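Side-chain contacts in beta subunit of photoactivated adenylyl cyclase (Beggiatoa sp. PS, PDB 5M2A), which probably converts ATP to cyclic AMP when blue light excites the flavin of its BLUF sensor domain, as a photoactivated adenylyl cyclase: residues G27-S30 against I31-Q35; L107-Q110 against P111-L115. One frame throughout, in Å; residues are numbered along the deposited sequence.

Interaction 1 of 2, residues G27-S30 against I31-Q35. With FMN (flavin mononucleotide), chain F.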
loop_
_atom_site.group_PDB
_atom_site.type_symbol
_atom_site.label_atom_id
_atom_site.label_comp_id
_atom_site.label_asym_id
_atom_site.label_seq_id
_atom_site.Cartn_x
_atom_site.Cartn_y
_atom_site.Cartn_z
ATOM N N GLY A 27 24.504 -5.256 -27.150
ATOM C CA GLY A 27 25.845 -5.097 -26.607
ATOM C C GLY A 27 26.773 -4.304 -27.510
ATOM O O GLY A 27 27.440 -3.368 -27.061
ATOM N N LYS A 28 26.837 -4.672 -28.796
ATOM C CA LYS A 28 27.788 -4.022 -29.697
ATOM C C LYS A 28 27.445 -2.550 -29.902
ATOM O O LYS A 28 28.340 -1.699 -29.930
ATOM C CB LYS A 28 27.830 -4.752 -31.042
ATOM C CG LYS A 28 27.814 -6.271 -30.946
ATOM C CD LYS A 28 28.124 -6.913 -32.296
ATOM C CE LYS A 28 27.821 -8.406 -32.294
ATOM N NZ LYS A 28 28.463 -9.121 -31.155
ATOM N N VAL A 29 26.155 -2.231 -30.050
ATOM C CA VAL A 29 25.750 -0.835 -30.193
ATOM C C VAL A 29 26.016 -0.076 -28.902
ATOM O O VAL A 29 26.478 1.072 -28.926
ATOM C CB VAL A 29 24.269 -0.739 -30.615
ATOM C CG1 VAL A 29 23.775 0.698 -30.527
ATOM C CG2 VAL A 29 24.080 -1.267 -32.031
ATOM N N SER A 30 25.734 -0.702 -27.756
ATOM C CA SER A 30 26.036 -0.068 -26.478
ATOM C C SER A 30 27.531 0.193 -26.339
ATOM O O SER A 30 27.945 1.294 -25.963
ATOM C CB SER A 30 25.528 -0.936 -25.328
ATOM O OG SER A 30 24.145 -1.201 -25.480
ATOM N N ILE A 31 28.354 -0.810 -26.653
ATOM C CA ILE A 31 29.805 -0.647 -26.558
ATOM C C ILE A 31 30.280 0.497 -27.445
ATOM O O ILE A 31 31.106 1.319 -27.033
ATOM C CB ILE A 31 30.515 -1.967 -26.910
ATOM C CG1 ILE A 31 30.259 -3.014 -25.826
ATOM C CG2 ILE A 31 32.010 -1.748 -27.087
ATOM C CD1 ILE A 31 30.869 -4.363 -26.147
ATOM N N LYS A 32 29.764 0.572 -28.674
ATOM C CA LYS A 32 30.172 1.631 -29.594
ATOM C C LYS A 32 29.745 3.003 -29.087
ATOM O O LYS A 32 30.557 3.933 -29.026
ATOM C CB LYS A 32 29.590 1.369 -30.984
ATOM C CG LYS A 32 30.208 0.187 -31.712
ATOM C CD LYS A 32 29.540 -0.032 -33.061
ATOM C CE LYS A 32 28.050 -0.294 -32.901
ATOM N NZ LYS A 32 27.381 -0.597 -34.194
ATOM N N ASN A 33 28.466 3.148 -28.722
ATOM C CA ASN A 33 27.976 4.442 -28.260
ATOM C C ASN A 33 28.610 4.834 -26.931
ATOM O O ASN A 33 29.020 5.987 -26.751
ATOM C CB ASN A 33 26.453 4.416 -28.138
ATOM C CG ASN A 33 25.760 4.227 -29.476
ATOM O OD1 ASN A 33 26.383 4.338 -30.531
ATOM N ND2 ASN A 33 24.460 3.945 -29.436
ATOM N N ASN A 34 28.708 3.888 -25.992
ATOM C CA ASN A 34 29.230 4.219 -24.669
ATOM C C ASN A 34 30.703 4.603 -24.722
ATOM O O ASN A 34 31.147 5.447 -23.937
ATOM C CB ASN A 34 29.005 3.051 -23.708
ATOM C CG ASN A 34 27.531 2.805 -23.428
ATOM O OD1 ASN A 34 26.661 3.435 -24.030
ATOM N ND2 ASN A 34 27.245 1.880 -22.520
ATOM N N GLN A 35 31.472 4.007 -25.635
ATOM C CA GLN A 35 32.858 4.433 -25.819
ATOM C C GLN A 35 32.932 5.859 -26.348
ATOM O O GLN A 35 33.818 6.630 -25.961
ATOM C CB GLN A 35 33.591 3.476 -26.761
ATOM C CG GLN A 35 34.197 2.268 -26.068
ATOM C CD GLN A 35 34.817 1.282 -27.037
ATOM O OE1 GLN A 35 34.745 1.460 -28.252
ATOM N NE2 GLN A 35 35.428 0.230 -26.501
HETATM N N1 FMN F . 22.264 1.838 -26.084
HETATM C C2 FMN F . 23.463 2.444 -25.760
HETATM O O2 FMN F . 23.974 3.245 -26.535
HETATM N N3 FMN F . 24.085 2.169 -24.560
HETATM C C4 FMN F . 23.510 1.276 -23.679
HETATM O O4 FMN F . 24.062 1.022 -22.609
HETATM C C4A FMN F . 22.310 0.663 -24.000
HETATM N N5 FMN F . 21.755 -0.226 -23.112
HETATM C C5A FMN F . 20.567 -0.838 -23.416
HETATM C C6 FMN F . 20.019 -1.730 -22.509
HETATM C C7 FMN F . 18.818 -2.359 -22.802
HETATM C C7M FMN F . 18.246 -3.322 -21.805
HETATM C C8 FMN F . 18.170 -2.093 -24.006
HETATM C C8M FMN F . 16.872 -2.766 -24.334
HETATM C C9 FMN F . 18.722 -1.195 -24.916
HETATM C C9A FMN F . 19.924 -0.564 -24.620
HETATM N N10 FMN F . 20.476 0.330 -25.515
HETATM C C10 FMN F . 21.678 0.944 -25.209
HETATM C "C1'" FMN F . 19.772 0.591 -26.820
HETATM C "C2'" FMN F . 19.221 2.003 -26.967
HETATM O "O2'" FMN F . 17.916 2.048 -26.441
HETATM C "C3'" FMN F . 19.183 2.358 -28.448
HETATM O "O3'" FMN F . 18.582 1.294 -29.158
HETATM C "C4'" FMN F . 20.596 2.581 -28.977
HETATM O "O4'" FMN F . 21.213 3.617 -28.247
HETATM C "C5'" FMN F . 20.586 2.952 -30.455
HETATM O "O5'" FMN F . 19.846 4.140 -30.619
HETATM P P FMN F . 19.858 4.928 -32.021
HETATM O O1P FMN F . 21.132 5.734 -32.094
HETATM O O2P FMN F . 19.816 3.929 -33.157
HETATM O O3P FMN F . 18.655 5.841 -32.086
#

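Interaction 2 of 2, residues L107-Q110 against P111-L115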
loop_
_atom_site.group_PDB
_atom_site.type_symbol
_atom_site.label_atom_id
_atom_site.label_comp_id
_atom_site.label_asym_id
_atom_site.label_seq_id
_atom_site.Cartn_x
_atom_site.Cartn_y
_atom_site.Cartn_z
ATOM N N LEU A 107 28.910 -23.711 -9.757
ATOM C CA LEU A 107 28.239 -24.095 -8.519
ATOM C C LEU A 107 28.351 -23.009 -7.454
ATOM O O LEU A 107 27.400 -22.773 -6.702
ATOM C CB LEU A 107 28.802 -25.422 -8.012
ATOM C CG LEU A 107 28.035 -26.683 -8.423
ATOM C CD1 LEU A 107 27.630 -26.646 -9.891
ATOM C CD2 LEU A 107 28.864 -27.932 -8.129
ATOM N N MET A 108 29.493 -22.323 -7.382
ATOM C CA MET A 108 29.675 -21.320 -6.338
ATOM C C MET A 108 28.911 -20.029 -6.606
ATOM O O MET A 108 28.709 -19.244 -5.674
ATOM C CB MET A 108 31.160 -21.008 -6.148
ATOM C CG MET A 108 31.950 -22.147 -5.509
ATOM S SD MET A 108 31.219 -22.729 -3.963
ATOM C CE MET A 108 31.161 -21.219 -2.994
ATOM N N ILE A 109 28.476 -19.784 -7.842
ATOM C CA ILE A 109 27.659 -18.605 -8.104
ATOM C C ILE A 109 26.165 -18.897 -8.026
ATOM O O ILE A 109 25.368 -17.952 -7.937
ATOM C CB ILE A 109 27.974 -17.972 -9.473
ATOM C CG1 ILE A 109 27.730 -18.968 -10.612
ATOM C CG2 ILE A 109 29.396 -17.428 -9.496
ATOM C CD1 ILE A 109 26.320 -18.930 -11.198
ATOM N N GLN A 110 25.760 -20.167 -8.086
ATOM C CA GLN A 110 24.339 -20.497 -7.997
ATOM C C GLN A 110 23.637 -19.881 -6.791
ATOM O O GLN A 110 22.487 -19.433 -6.951
ATOM C CB GLN A 110 24.150 -22.020 -8.003
ATOM C CG GLN A 110 24.518 -22.685 -9.319
ATOM C CD GLN A 110 23.784 -22.085 -10.507
ATOM O OE1 GLN A 110 22.556 -21.983 -10.509
ATOM N NE2 GLN A 110 24.539 -21.680 -11.523
ATOM N N PRO A 111 24.233 -19.815 -5.588
ATOM C CA PRO A 111 23.508 -19.163 -4.480
ATOM C C PRO A 111 23.202 -17.702 -4.750
ATOM O O PRO A 111 22.068 -17.251 -4.531
ATOM C CB PRO A 111 24.457 -19.342 -3.281
ATOM C CG PRO A 111 25.311 -20.510 -3.638
ATOM C CD PRO A 111 25.489 -20.442 -5.122
ATOM N N ILE A 112 24.190 -16.939 -5.222
ATOM C CA ILE A 112 23.955 -15.519 -5.478
ATOM C C ILE A 112 22.975 -15.338 -6.635
ATOM O O ILE A 112 22.108 -14.454 -6.606
ATOM C CB ILE A 112 25.290 -14.795 -5.743
ATOM C CG1 ILE A 112 26.301 -15.069 -4.624
ATOM C CG2 ILE A 112 25.061 -13.301 -5.869
ATOM C CD1 ILE A 112 27.275 -16.204 -4.910
ATOM N N LYS A 113 23.107 -16.162 -7.676
ATOM C CA LYS A 113 22.174 -16.103 -8.796
ATOM C C LYS A 113 20.748 -16.410 -8.347
ATOM O O LYS A 113 19.792 -15.751 -8.778
ATOM C CB LYS A 113 22.635 -17.081 -9.879
ATOM C CG LYS A 113 21.682 -17.291 -11.040
ATOM C CD LYS A 113 22.332 -18.241 -12.047
ATOM C CE LYS A 113 21.324 -18.860 -12.998
ATOM N NZ LYS A 113 21.986 -19.849 -13.899
ATOM N N SER A 114 20.583 -17.409 -7.480
ATOM C CA SER A 114 19.246 -17.751 -7.002
ATOM C C SER A 114 18.653 -16.625 -6.167
ATOM O O SER A 114 17.491 -16.241 -6.363
ATOM C CB SER A 114 19.301 -19.045 -6.191
ATOM O OG SER A 114 18.000 -19.484 -5.839
ATOM N N LEU A 115 19.436 -16.083 -5.230
ATOM C CA LEU A 115 18.951 -14.980 -4.402
ATOM C C LEU A 115 18.554 -13.785 -5.255
ATOM O O LEU A 115 17.498 -13.178 -5.034
ATOM C CB LEU A 115 20.021 -14.589 -3.381
ATOM C CG LEU A 115 20.315 -15.678 -2.348
ATOM C CD1 LEU A 115 21.595 -15.368 -1.596
ATOM C CD2 LEU A 115 19.153 -15.813 -1.383
#

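Interaction 1 of 2, residues G27-S30 against I31-Q35
Gly27 to Ser30 hand their carbonyls in turn to the amides of Ile31 to Asn34, the i to i+4 pattern of a continuous alpha-helix. The bond from Ile31 N to Gly27 O measures 2.7 Å and is nearly straight, and CG1 of Ile31 also folds back beside that carbonyl oxygen. Two residues further on, Val29 and Asn33, themselves four apart, stand side by side and point the same way, with Val29 CG1 3.5 Å from Asn33 ND2. Lys32 lies on the outer side: a bend at chi3 (-59°) curls its chain back, so that CE rests 3.6 Å from Val29 CA and the aliphatic stem covers the helix backbone while the charged end stays near the surface. The helix, residues 20-36, belongs to the BLUF domain, a ferredoxin-like alpha/beta fold in which the flavin lies between two helices, here 20-36 and 58-69, and this face of it forms part of the flavin pocket. Asn33 sends ND2 to FMN O2 at 3.0 Å. Asn34 reads the neighbouring edge with both ends of its amide: OD1 accepts from FMN N3 at 2.9 Å with an N-H...O angle of 175°, while ND2 gives a longer bond to FMN O4 and another to Ala95 O. An amide suits this place because it offers an acceptor and a donor together, matching the flavin's N-H and C=O. With a leucine here, flavin N3 would probably be left without its acceptor, and O4 and Ala95 O without this donor. Ser30, small enough to let the ring close in, puts OG over the face of the isoalloxazine, 3.0 Å from FMN C4A; placed beside the backbone N (chi1 -56°), this hydroxyl is also hydrogen-bonded to Ile26 O.

Interaction 2 of 2, residues L107-Q110 against P111-L115
Ile109 and Gln110 accept the first regular backbone bonds across this junction: Lys113 N reaches Ile109 O at 2.9 Å, almost straight at 171°, and Ser114 N reaches Gln110 O at 2.8 Å. Among the polar side chains, Gln110 and Lys113 run alongside each other, with NE2 3.9 Å from NZ. Both are donors, and what draws them together is a shared acceptor, Asn104 O, in the preceding loop; Gln110 NE2 also binds Glu106 O. These bonds tie the helix end to the preceding chain. Lys113 gets there fully extended, whereas the shorter Gln110 doubles back at chi2 (-55°). The apolar contact is that of Ile109, whose CD1 crosses the lysine stem 4.1 Å from Lys113 CD. Two other carbons lie against backbone carbonyl oxygens of the turn before the helix: Ile112 CD1 is 3.4 Å from Met108 O, and Pro111 CD 3.4 Å from Leu107 O. Pro111, Ile112 and Leu115 also pack on the second subunit, Ile112 on its own counterpart there. A proline in the first turn, where its missing N-H costs no helical bond, is characteristic of a helix N-terminus, here that of 110-129 at the dimer interface.

Overall arrangement
From the N terminus, the chain passes through strand 5-14 and enters helix 20-36, whose later turns hold interaction 1. Strands 40-46 and 49-55, helix 58-69 and strands 77-83 and 97-100 follow before the loop that leads into interaction 2. Both contacts are local and close no long loop; they come in series, neither crossing nor enclosing the other, with centres 29 Å apart. Interaction 1 joins its helix to the flavin and, through Ala95 and Met96, to the loop just ahead of strand 97-100. Interaction 2 starts helix 110-129, where Leu115 packs on Phe51 of the second subunit, sequence neighbour of the flavin-binding Gln52.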